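Local coordinates for beta-lactamase-like protein (PDB 6AUF) that probably hydrolyses beta-lactam antibiotics at a two-zinc site, as a metallo-beta-lactamase of the B3 type, at residues S115-Q120 and P156-A161; A129-R134 and A161-D166; R204-A209 and C244-T249. One frame throughout, in Å; residues are numbered along the deposited sequence.

Contact 1 (S115-Q120 and P156-A161)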
ATOM      1  N   SER A 115       5.990  11.429   0.099  1.00 63.23           N
ATOM      2  CA  SER A 115       5.454  12.751   0.395  1.00 70.17           C
ATOM      3  C   SER A 115       4.328  12.677   1.417  1.00 70.47           C
ATOM      4  O   SER A 115       3.395  13.478   1.385  1.00 76.60           O
ATOM      5  CB  SER A 115       5.007  13.479  -0.882  1.00 76.39           C
ATOM      6  OG  SER A 115       4.222  12.671  -1.740  1.00 76.30           O
ATOM      7  N   ILE A 116       4.415  11.723   2.344  1.00 73.93           N
ATOM      8  CA  ILE A 116       3.528  11.730   3.505  1.00 77.61           C
ATOM      9  C   ILE A 116       3.585  13.088   4.193  1.00 75.49           C
ATOM     10  O   ILE A 116       2.556  13.658   4.579  1.00 66.33           O
ATOM     11  CB  ILE A 116       3.907  10.590   4.474  1.00 83.28           C
ATOM     12  CG1 ILE A 116       3.549   9.237   3.879  1.00 85.70           C
ATOM     13  CG2 ILE A 116       3.181  10.743   5.793  1.00 86.38           C
ATOM     14  CD1 ILE A 116       2.070   9.086   3.636  1.00 93.43           C
ATOM     15  N   ALA A 117       4.794  13.631   4.340  1.00 75.34           N
ATOM     16  CA  ALA A 117       4.974  14.870   5.084  1.00 76.32           C
ATOM     17  C   ALA A 117       4.236  16.021   4.411  1.00 88.06           C
ATOM     18  O   ALA A 117       3.332  16.623   4.999  1.00 97.02           O
ATOM     19  CB  ALA A 117       6.465  15.180   5.208  1.00 77.52           C
ATOM     20  N   GLU A 118       4.627  16.334   3.173  0.56 86.37           N
ATOM     21  CA  GLU A 118       3.967  17.395   2.418  0.56 84.35           C
ATOM     22  C   GLU A 118       2.471  17.130   2.290  0.56 84.39           C
ATOM     23  O   GLU A 118       1.659  18.060   2.355  0.56 84.51           O
ATOM     24  CB  GLU A 118       4.624  17.523   1.042  0.56 80.99           C
ATOM     25  CG  GLU A 118       3.901  18.420   0.074  0.56 86.53           C
ATOM     26  CD  GLU A 118       4.614  18.521  -1.259  0.56 97.09           C
ATOM     27  OE1 GLU A 118       5.598  17.782  -1.458  0.56112.96           O
ATOM     28  OE2 GLU A 118       4.192  19.342  -2.101  0.56106.56           O
ATOM     29  N   LEU A 119       2.089  15.865   2.121  1.00 85.33           N
ATOM     30  CA  LEU A 119       0.674  15.527   2.045  1.00 88.25           C
ATOM     31  C   LEU A 119      -0.041  15.830   3.351  1.00 89.84           C
ATOM     32  O   LEU A 119      -1.228  16.170   3.346  1.00 93.06           O
ATOM     33  CB  LEU A 119       0.519  14.052   1.697  1.00 90.05           C
ATOM     34  CG  LEU A 119      -0.711  13.726   0.876  1.00 88.28           C
ATOM     35  CD1 LEU A 119      -0.704  14.627  -0.334  1.00 88.03           C
ATOM     36  CD2 LEU A 119      -0.678  12.258   0.479  1.00 84.30           C
ATOM     37  N   GLN A 120       0.660  15.709   4.477  1.00 89.68           N
ATOM     38  CA  GLN A 120       0.032  15.909   5.776  1.00 90.04           C
ATOM     39  C   GLN A 120      -0.236  17.382   6.045  1.00 94.99           C
ATOM     40  O   GLN A 120      -1.343  17.751   6.446  1.00104.96           O
ATOM     41  CB  GLN A 120       0.916  15.320   6.871  1.00 87.06           C
ATOM     42  CG  GLN A 120       0.525  15.734   8.272  1.00 84.27           C
ATOM     43  CD  GLN A 120       1.602  15.376   9.264  1.00 89.97           C
ATOM     44  OE1 GLN A 120       1.357  14.684  10.261  1.00 85.22           O
ATOM     45  NE2 GLN A 120       2.816  15.834   8.988  1.00 94.76           N
ATOM     46  N   PRO A 156      11.301  12.561   3.464  1.00 85.56           N
ATOM     47  CA  PRO A 156      11.221  13.517   4.568  1.00 92.68           C
ATOM     48  C   PRO A 156      10.407  12.952   5.718  1.00 84.60           C
ATOM     49  O   PRO A 156       9.308  12.415   5.517  1.00 75.71           O
ATOM     50  CB  PRO A 156      10.541  14.741   3.937  1.00 87.69           C
ATOM     51  CG  PRO A 156       9.728  14.186   2.851  1.00 95.05           C
ATOM     52  CD  PRO A 156      10.434  12.947   2.340  1.00 95.16           C
ATOM     53  N   PRO A 157      10.919  13.068   6.937  1.00 83.20           N
ATOM     54  CA  PRO A 157      10.277  12.419   8.083  1.00 84.43           C
ATOM     55  C   PRO A 157       8.928  13.035   8.422  1.00 84.67           C
ATOM     56  O   PRO A 157       8.505  14.058   7.881  1.00 81.84           O
ATOM     57  CB  PRO A 157      11.281  12.629   9.222  1.00 82.57           C
ATOM     58  CG  PRO A 157      12.565  12.972   8.551  1.00 86.84           C
ATOM     59  CD  PRO A 157      12.199  13.689   7.299  1.00 86.49           C
ATOM     60  N   VAL A 158       8.261  12.373   9.370  1.00 80.30           N
ATOM     61  CA  VAL A 158       6.939  12.748   9.850  1.00 75.14           C
ATOM     62  C   VAL A 158       6.822  12.249  11.284  1.00 86.72           C
ATOM     63  O   VAL A 158       7.531  11.328  11.696  1.00 93.25           O
ATOM     64  CB  VAL A 158       5.829  12.138   8.965  1.00 68.86           C
ATOM     65  CG1 VAL A 158       5.068  11.082   9.732  1.00 67.34           C
ATOM     66  CG2 VAL A 158       4.896  13.212   8.450  1.00 77.00           C
ATOM     67  N   HIS A 159       5.922  12.858  12.058  1.00 80.60           N
ATOM     68  CA  HIS A 159       5.616  12.368  13.397  1.00 74.35           C
ATOM     69  C   HIS A 159       4.390  11.468  13.343  1.00 83.68           C
ATOM     70  O   HIS A 159       3.359  11.849  12.773  1.00 87.29           O
ATOM     71  CB  HIS A 159       5.375  13.504  14.386  1.00 73.51           C
ATOM     72  CG  HIS A 159       5.013  13.028  15.759  1.00 93.42           C
ATOM     73  ND1 HIS A 159       5.747  12.075  16.433  1.00 98.89           N
ATOM     74  CD2 HIS A 159       3.988  13.360  16.580  1.00 99.15           C
ATOM     75  CE1 HIS A 159       5.191  11.842  17.609  1.00100.06           C
ATOM     76  NE2 HIS A 159       4.124  12.610  17.723  1.00100.42           N
ATOM     77  N   VAL A 160       4.506  10.281  13.938  1.00 75.10           N
ATOM     78  CA  VAL A 160       3.409   9.322  14.007  1.00 67.08           C
ATOM     79  C   VAL A 160       2.576   9.642  15.243  1.00 80.90           C
ATOM     80  O   VAL A 160       3.041   9.489  16.378  1.00 87.80           O
ATOM     81  CB  VAL A 160       3.926   7.882  14.041  1.00 66.42           C
ATOM     82  CG1 VAL A 160       2.787   6.920  14.323  1.00 69.59           C
ATOM     83  CG2 VAL A 160       4.593   7.537  12.721  1.00 69.78           C
ATOM     84  N   ALA A 161       1.333  10.077  15.018  1.00 80.85           N
ATOM     85  CA  ALA A 161       0.468  10.519  16.108  1.00 83.83           C
ATOM     86  C   ALA A 161      -0.123   9.340  16.862  1.00 82.70           C
ATOM     87  O   ALA A 161      -0.168   9.342  18.098  1.00 86.51           O
ATOM     88  CB  ALA A 161      -0.649  11.406  15.560  1.00 89.91           C
TER
HETATM   89  O   HOH W   1       0.606  12.761  12.742  1.00 87.27           O
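A single water joins Q120 to H159 and gives the contact its polar link, because no direct hydrogen bond spans 115-120 and 156-161. It donates to the backbone carbonyl, 2.9 Å from H159 O, and also to the amide oxygen, 3.2 Å from Q120 OE1. H159 O and Q120 OE1 are themselves 4.3 Å apart; both lack a proton to offer, so the water donates to each. The amide gets there by an extended chain: CG stands anti to the backbone N (chi1 167°), and the next torsion (chi2 -167°) keeps the chain extended, so that the amide reaches V158 and the water. V158 comes to meet it from the opposite direction, its CG2 methyl lying beside the Q120 amide at NE2.

The same methyl is the centre of the apolar part. V158 CG2 is 3.8 Å from A117 CA, and I116 CG2 reaches it at 4.0 Å, the two side chains crossing at about a right angle. A117 turns its methyl to the loop backbone, with CB 3.5 Å from P157 O, while the P156 ring adds an apolar touch, its CG 4.1 Å from A117 CB. One turn of helix thus meets an irregular loop through methyl groups, the Q120 amide and a bridging water.

I116, Q120 and V158 all pack on I127 of strand 126-130, and V158 is tied to L137 of helix 131-139 by a backbone bond. I116 and Q120 also touch I103 of strand 100-104, and L119 packs on L87 of helix 83-91.

Contact 2 (A129-R134 and A161-D166)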
ATOM      1  N   ALA A 129       0.260   4.436  12.225  1.00 66.50           N
ATOM      2  CA  ALA A 129       1.127   3.434  11.616  1.00 56.71           C
ATOM      3  C   ALA A 129       1.438   2.327  12.615  1.00 57.81           C
ATOM      4  O   ALA A 129       1.361   2.522  13.831  1.00 60.28           O
ATOM      5  CB  ALA A 129       2.419   4.070  11.097  1.00 50.47           C
ATOM      6  N   VAL A 130       1.787   1.155  12.071  1.00 51.93           N
ATOM      7  CA  VAL A 130       2.190   0.019  12.890  1.00 53.26           C
ATOM      8  C   VAL A 130       3.524   0.314  13.566  1.00 60.01           C
ATOM      9  O   VAL A 130       4.377   1.042  13.042  1.00 66.81           O
ATOM     10  CB  VAL A 130       2.291  -1.271  12.051  1.00 46.62           C
ATOM     11  CG1 VAL A 130       0.978  -1.598  11.421  1.00 44.94           C
ATOM     12  CG2 VAL A 130       3.388  -1.149  11.005  1.00 51.03           C
ATOM     13  N   ALA A 131       3.722  -0.273  14.735  1.00 55.02           N
ATOM     14  CA  ALA A 131       4.960  -0.010  15.451  1.00 61.57           C
ATOM     15  C   ALA A 131       6.180  -0.393  14.613  1.00 53.21           C
ATOM     16  O   ALA A 131       7.199   0.308  14.630  1.00 59.09           O
ATOM     17  CB  ALA A 131       4.949  -0.745  16.796  1.00 46.06           C
ATOM     18  N   SER A 132       6.104  -1.502  13.877  1.00 46.92           N
ATOM     19  CA  SER A 132       7.235  -1.933  13.059  1.00 53.93           C
ATOM     20  C   SER A 132       7.656  -0.905  12.005  1.00 59.36           C
ATOM     21  O   SER A 132       8.746  -1.036  11.426  1.00 56.61           O
ATOM     22  CB  SER A 132       6.888  -3.252  12.384  1.00 60.60           C
ATOM     23  OG  SER A 132       6.510  -4.205  13.359  1.00 63.13           O
ATOM     24  N   ALA A 133       6.826   0.106  11.736  1.00 49.32           N
ATOM     25  CA  ALA A 133       7.167   1.141  10.778  1.00 51.06           C
ATOM     26  C   ALA A 133       7.569   2.459  11.422  1.00 53.06           C
ATOM     27  O   ALA A 133       8.252   3.255  10.771  1.00 65.54           O
ATOM     28  CB  ALA A 133       5.991   1.387   9.817  1.00 45.17           C
ATOM     29  N   ARG A 134       7.202   2.688  12.686  1.00 49.51           N
ATOM     30  CA  ARG A 134       7.320   4.016  13.286  1.00 57.53           C
ATOM     31  C   ARG A 134       8.722   4.600  13.131  1.00 70.62           C
ATOM     32  O   ARG A 134       8.879   5.754  12.721  1.00 78.12           O
ATOM     33  CB  ARG A 134       6.921   3.959  14.765  1.00 55.27           C
ATOM     34  CG  ARG A 134       6.646   5.322  15.371  1.00 64.47           C
ATOM     35  CD  ARG A 134       6.801   5.300  16.865  1.00 81.18           C
ATOM     36  NE  ARG A 134       8.041   4.620  17.207  1.00 97.12           N
ATOM     37  CZ  ARG A 134       9.226   5.213  17.258  1.00107.61           C
ATOM     38  NH1 ARG A 134       9.326   6.509  17.001  1.00115.61           N
ATOM     39  NH2 ARG A 134      10.310   4.509  17.569  1.00107.58           N
ATOM     40  N   ALA A 161       1.333  10.077  15.018  1.00 80.85           N
ATOM     41  CA  ALA A 161       0.468  10.519  16.108  1.00 83.83           C
ATOM     42  C   ALA A 161      -0.123   9.340  16.862  1.00 82.70           C
ATOM     43  O   ALA A 161      -0.168   9.342  18.098  1.00 86.51           O
ATOM     44  CB  ALA A 161      -0.649  11.406  15.560  1.00 89.91           C
ATOM     45  N   ARG A 162      -0.595   8.331  16.135  1.00 74.90           N
ATOM     46  CA  ARG A 162      -1.107   7.106  16.734  1.00 71.54           C
ATOM     47  C   ARG A 162      -0.291   5.933  16.224  1.00 67.30           C
ATOM     48  O   ARG A 162      -0.265   5.658  15.018  1.00 64.68           O
ATOM     49  CB  ARG A 162      -2.590   6.891  16.421  1.00 68.57           C
ATOM     50  CG  ARG A 162      -3.156   5.730  17.219  1.00 63.08           C
ATOM     51  CD  ARG A 162      -4.569   5.326  16.854  1.00 62.50           C
ATOM     52  NE  ARG A 162      -4.882   4.060  17.506  1.00 68.09           N
ATOM     53  CZ  ARG A 162      -5.820   3.207  17.120  1.00 72.17           C
ATOM     54  NH1 ARG A 162      -5.995   2.070  17.795  1.00 77.27           N
ATOM     55  NH2 ARG A 162      -6.568   3.479  16.063  1.00 64.04           N
ATOM     56  N   VAL A 163       0.366   5.232  17.126  1.00 68.14           N
ATOM     57  CA  VAL A 163       1.169   4.088  16.729  1.00 68.51           C
ATOM     58  C   VAL A 163       0.405   2.815  17.068  1.00 67.02           C
ATOM     59  O   VAL A 163      -0.136   2.671  18.174  1.00 68.46           O
ATOM     60  CB  VAL A 163       2.560   4.143  17.375  1.00 60.08           C
ATOM     61  CG1 VAL A 163       2.582   5.209  18.448  1.00 67.68           C
ATOM     62  CG2 VAL A 163       2.976   2.783  17.859  1.00 53.23           C
ATOM     63  N   LEU A 164       0.311   1.920  16.092  1.00 60.54           N
ATOM     64  CA  LEU A 164      -0.678   0.858  16.072  1.00 63.99           C
ATOM     65  C   LEU A 164      -0.028  -0.505  16.277  1.00 62.70           C
ATOM     66  O   LEU A 164       1.152  -0.714  15.970  1.00 61.53           O
ATOM     67  CB  LEU A 164      -1.441   0.852  14.738  1.00 52.77           C
ATOM     68  CG  LEU A 164      -2.179   2.087  14.248  1.00 57.07           C
ATOM     69  CD1 LEU A 164      -2.640   1.851  12.820  1.00 54.53           C
ATOM     70  CD2 LEU A 164      -3.374   2.435  15.131  1.00 64.73           C
ATOM     71  N   VAL A 165      -0.836  -1.446  16.757  1.00 50.68           N
ATOM     72  CA  VAL A 165      -0.428  -2.843  16.823  1.00 51.77           C
ATOM     73  C   VAL A 165      -1.280  -3.673  15.871  1.00 50.59           C
ATOM     74  O   VAL A 165      -2.406  -3.311  15.506  1.00 60.61           O
ATOM     75  CB  VAL A 165      -0.519  -3.421  18.252  1.00 56.09           C
ATOM     76  CG1 VAL A 165       0.235  -2.549  19.227  1.00 49.38           C
ATOM     77  CG2 VAL A 165      -1.977  -3.569  18.663  1.00 57.01           C
ATOM     78  N   ASP A 166      -0.728  -4.824  15.498  1.00 48.12           N
ATOM     79  CA  ASP A 166      -1.397  -5.785  14.637  1.00 43.07           C
ATOM     80  C   ASP A 166      -2.830  -6.014  15.083  1.00 55.87           C
ATOM     81  O   ASP A 166      -3.078  -6.377  16.237  1.00 50.64           O
ATOM     82  CB  ASP A 166      -0.628  -7.099  14.635  1.00 46.92           C
ATOM     83  CG  ASP A 166      -1.261  -8.130  13.740  1.00 58.41           C
ATOM     84  OD1 ASP A 166      -1.569  -7.787  12.564  1.00 57.92           O
ATOM     85  OD2 ASP A 166      -1.446  -9.284  14.201  1.00 56.25           O
TER
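A129 and V130 pair in parallel with V163 and L164, closing the beta-alpha-beta unit of strand 126-130, helix 131-139 and strand 162-164 at one margin of the seven-stranded sheet. The ladder is short: R162 O receives A129 N at 3.1 Å, A129 O receives L164 N at 2.6 Å, and L164 O receives A131 N at 2.9 Å. The last donor lies in the plane of its carbonyl: A131, just past strand residue V130, still takes part in the pairing.

L164 lays its side chain along the backbone of A129. With CG beside its own backbone N and anti to the carbonyl carbon (chi1 -56°), L164 CB is 3.4 Å from A129 O, and CD1 comes to 3.9 Å from A129 N. V130 points its CB away from 161-166, and its side chain touches V179, E181 and A190, while L164 meets W192. Both residues join this margin of the first sheet to the second, V130 to strands 175-181 and 190-197, L164 to 190-197.

V163 emerges on the same side as A129. Its CG2 lies 4.2 Å from A131 CB. R134 sets CG anti to the backbone N (chi1 -164°), then bends at chi3; it passes V163 with its CD and gives its guanidinium to a salt bridge with E138.

R162 reaches S169 O through NH2, and its guanidinium carries the CD2 methyl of L164 on one face, 3.2 Å above the plane and over its centre.

Contact 3 (R204-A209 and C244-T249)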
ATOM      1  N   ARG A 204     -18.698  -5.485   0.044  1.00 65.01           N
ATOM      2  CA  ARG A 204     -17.515  -6.260  -0.259  1.00 63.11           C
ATOM      3  C   ARG A 204     -16.411  -5.794   0.667  1.00 76.19           C
ATOM      4  O   ARG A 204     -16.354  -4.619   1.044  1.00 84.94           O
ATOM      5  CB  ARG A 204     -17.055  -6.081  -1.713  1.00 68.22           C
ATOM      6  CG  ARG A 204     -18.126  -6.295  -2.742  1.00 73.20           C
ATOM      7  CD  ARG A 204     -18.633  -7.717  -2.714  1.00 77.18           C
ATOM      8  NE  ARG A 204     -19.205  -8.043  -4.011  1.00 96.01           N
ATOM      9  CZ  ARG A 204     -20.044  -9.042  -4.234  1.00 96.53           C
ATOM     10  NH1 ARG A 204     -20.425  -9.820  -3.228  1.00 90.01           N
ATOM     11  NH2 ARG A 204     -20.502  -9.253  -5.464  1.00 95.82           N
ATOM     12  N   MET A 205     -15.533  -6.716   1.025  1.00 64.51           N
ATOM     13  CA  MET A 205     -14.353  -6.358   1.780  1.00 61.04           C
ATOM     14  C   MET A 205     -13.240  -6.002   0.810  1.00 61.09           C
ATOM     15  O   MET A 205     -12.916  -6.782  -0.088  1.00 63.97           O
ATOM     16  CB  MET A 205     -13.929  -7.502   2.690  1.00 54.97           C
ATOM     17  CG  MET A 205     -14.968  -7.852   3.708  1.00 59.40           C
ATOM     18  SD  MET A 205     -15.251  -6.489   4.846  1.00 70.17           S
ATOM     19  CE  MET A 205     -13.587  -6.194   5.459  1.00 61.78           C
ATOM     20  N   ILE A 206     -12.687  -4.832   0.978  1.00 61.61           N
ATOM     21  CA  ILE A 206     -11.511  -4.412   0.236  1.00 59.19           C
ATOM     22  C   ILE A 206     -10.271  -4.707   1.070  1.00 62.97           C
ATOM     23  O   ILE A 206     -10.249  -4.524   2.296  1.00 56.78           O
ATOM     24  CB  ILE A 206     -11.628  -2.924  -0.140  1.00 61.00           C
ATOM     25  CG1 ILE A 206     -12.729  -2.766  -1.188  1.00 67.21           C
ATOM     26  CG2 ILE A 206     -10.310  -2.384  -0.671  1.00 58.07           C
ATOM     27  CD1 ILE A 206     -13.332  -1.418  -1.236  1.00 75.49           C
ATOM     28  N   ALA A 207      -9.245  -5.217   0.406  1.00 59.90           N
ATOM     29  CA  ALA A 207      -7.960  -5.500   1.027  1.00 56.02           C
ATOM     30  C   ALA A 207      -6.898  -4.735   0.254  1.00 53.51           C
ATOM     31  O   ALA A 207      -6.626  -5.050  -0.907  1.00 58.99           O
ATOM     32  CB  ALA A 207      -7.669  -7.000   1.036  1.00 51.96           C
ATOM     33  N   TYR A 208      -6.323  -3.713   0.888  1.00 52.08           N
ATOM     34  CA  TYR A 208      -5.146  -3.029   0.362  1.00 53.71           C
ATOM     35  C   TYR A 208      -3.914  -3.789   0.869  1.00 59.57           C
ATOM     36  O   TYR A 208      -3.282  -3.440   1.876  1.00 55.66           O
ATOM     37  CB  TYR A 208      -5.161  -1.563   0.778  1.00 52.04           C
ATOM     38  CG  TYR A 208      -4.115  -0.703   0.097  1.00 55.51           C
ATOM     39  CD1 TYR A 208      -3.938  -0.746  -1.290  1.00 49.08           C
ATOM     40  CD2 TYR A 208      -3.313   0.171   0.840  1.00 54.30           C
ATOM     41  CE1 TYR A 208      -2.975   0.035  -1.916  1.00 45.78           C
ATOM     42  CE2 TYR A 208      -2.346   0.955   0.223  1.00 50.18           C
ATOM     43  CZ  TYR A 208      -2.183   0.880  -1.154  1.00 55.56           C
ATOM     44  OH  TYR A 208      -1.235   1.655  -1.768  1.00 59.78           O
ATOM     45  N   ALA A 209      -3.595  -4.880   0.168  1.00 56.53           N
ATOM     46  CA  ALA A 209      -2.499  -5.755   0.575  1.00 53.88           C
ATOM     47  C   ALA A 209      -1.195  -5.194   0.036  1.00 52.18           C
ATOM     48  O   ALA A 209      -1.058  -4.970  -1.173  1.00 53.15           O
ATOM     49  CB  ALA A 209      -2.710  -7.184   0.082  1.00 45.96           C
ATOM     50  N   CYS A 244     -11.009 -10.412   1.796  1.00 61.11           N
ATOM     51  CA  CYS A 244     -10.461  -9.945   0.532  1.00 71.45           C
ATOM     52  C   CYS A 244     -11.405 -10.270  -0.628  1.00 71.62           C
ATOM     53  O   CYS A 244     -11.170 -11.167  -1.427  1.00 78.06           O
ATOM     54  CB  CYS A 244      -9.089 -10.582   0.312  1.00 81.47           C
ATOM     55  SG  CYS A 244      -8.133 -10.102  -1.139  1.00 74.67           S
ATOM     56  N   ASP A 245     -12.513  -9.532  -0.721  1.00 70.70           N
ATOM     57  CA  ASP A 245     -13.334  -9.582  -1.930  1.00 59.71           C
ATOM     58  C   ASP A 245     -12.660  -8.850  -3.082  1.00 61.10           C
ATOM     59  O   ASP A 245     -12.677  -9.324  -4.229  1.00 63.30           O
ATOM     60  CB  ASP A 245     -14.702  -8.972  -1.661  1.00 61.67           C
ATOM     61  CG  ASP A 245     -15.584  -9.871  -0.836  1.00 65.73           C
ATOM     62  OD1 ASP A 245     -15.824 -11.028  -1.258  1.00 62.99           O
ATOM     63  OD2 ASP A 245     -16.039  -9.408   0.229  1.00 70.68           O
ATOM     64  N   ILE A 246     -12.063  -7.694  -2.802  1.00 55.29           N
ATOM     65  CA  ILE A 246     -11.458  -6.859  -3.830  1.00 61.20           C
ATOM     66  C   ILE A 246     -10.021  -6.575  -3.422  1.00 59.61           C
ATOM     67  O   ILE A 246      -9.778  -5.823  -2.470  1.00 61.55           O
ATOM     68  CB  ILE A 246     -12.235  -5.551  -4.040  1.00 56.92           C
ATOM     69  CG1 ILE A 246     -13.618  -5.854  -4.607  1.00 54.38           C
ATOM     70  CG2 ILE A 246     -11.454  -4.617  -4.945  1.00 52.76           C
ATOM     71  CD1 ILE A 246     -14.543  -4.673  -4.548  1.00 67.07           C
ATOM     72  N   LEU A 247      -9.075  -7.149  -4.151  1.00 56.35           N
ATOM     73  CA  LEU A 247      -7.668  -6.917  -3.879  1.00 59.57           C
ATOM     74  C   LEU A 247      -7.198  -5.605  -4.501  1.00 60.77           C
ATOM     75  O   LEU A 247      -7.518  -5.297  -5.649  1.00 56.00           O
ATOM     76  CB  LEU A 247      -6.827  -8.072  -4.423  1.00 56.06           C
ATOM     77  CG  LEU A 247      -5.325  -7.862  -4.277  1.00 52.80           C
ATOM     78  CD1 LEU A 247      -4.978  -7.827  -2.791  1.00 47.02           C
ATOM     79  CD2 LEU A 247      -4.562  -8.949  -4.998  1.00 46.94           C
ATOM     80  N   VAL A 248      -6.424  -4.835  -3.739  1.00 60.83           N
ATOM     81  CA  VAL A 248      -5.783  -3.629  -4.248  1.00 62.33           C
ATOM     82  C   VAL A 248      -4.360  -3.598  -3.707  1.00 54.04           C
ATOM     83  O   VAL A 248      -4.130  -3.924  -2.540  1.00 63.64           O
ATOM     84  CB  VAL A 248      -6.568  -2.351  -3.862  1.00 60.38           C
ATOM     85  CG1 VAL A 248      -6.030  -1.136  -4.617  1.00 57.07           C
ATOM     86  CG2 VAL A 248      -8.049  -2.530  -4.135  1.00 50.24           C
ATOM     87  N   THR A 249      -3.402  -3.216  -4.556  1.00 51.08           N
ATOM     88  CA  THR A 249      -1.987  -3.263  -4.229  1.00 54.14           C
ATOM     89  C   THR A 249      -1.309  -1.918  -4.439  1.00 56.68           C
ATOM     90  O   THR A 249      -1.606  -1.208  -5.400  1.00 58.97           O
ATOM     91  CB  THR A 249      -1.254  -4.311  -5.073  1.00 54.80           C
ATOM     92  OG1 THR A 249      -1.526  -4.084  -6.467  1.00 52.51           O
ATOM     93  CG2 THR A 249      -1.662  -5.731  -4.655  1.00 52.72           C
TER
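D245 receives the backbone N-H of M205 on its carboxylate, M205 N to D245 OD2 being 2.9 Å with an almost straight N-H...O angle of 177°. The anti lone pair of OD2 is used, and CG lies beside the D245 backbone N (chi1 -74°), which carries the carboxylate across to the neighbouring strand. M205 O is gripped twice in return: I246 N donates to it at 3.0 Å in the carbonyl plane, and D245 N adds a weak bond. The regular parallel ladder follows, A207 N to I246 O at 3.0 Å and V248 N to A207 O at 2.8 Å. A weak bond from A209 N to V248 O ends it. The strand axes lie 4.8 Å apart and are inclined by 19°, close to parallel.

Outside this backbone core, I206 and I246 run side by side on one face, pointing the same way, and I206 CG2 meets V248 CG2 at 4.1 Å. Y208 is on that face too; its ring, set anti to the backbone N, lies obliquely near V248 O, with CD1 3.9 Å from V248 CG1. On the A207 and L247 face, the A207 methyl rests 3.8 Å from C244 SG, whose disulfide to C273 ties the segment leading into strand 246-248 to helix 272-292.

T249 leads from the strand toward H251, a zinc ligand, while Y208 OH bonds D76. Strand 203-208, helix 226-241 and strand 246-248 form a parallel beta-alpha-beta unit in the second sheet of the metallo-beta-lactamase fold.

Overall arrangement
Contacts 1 and 2 are neighbours, their centres 14 Å apart. They share A161, and V160 of the loop packs on R134, V160 CB to R134 CG 4.0 Å; their segments alternate along the chain. Contact 3 lies apart, its centre 25 Å from that of contact 1 and 21 Å from that of contact 2, beyond the chain's centre from contact 1. Contacts 2 and 3 each close a beta-alpha-beta unit, one in each sheet. Measured from the metals, the side chains of I116 and V130 are each about 13 Å from a zinc ion and that of Y208 about 9 Å. The side chains of I116 and Y208 approach that of H112 to about 7 and 5 Å.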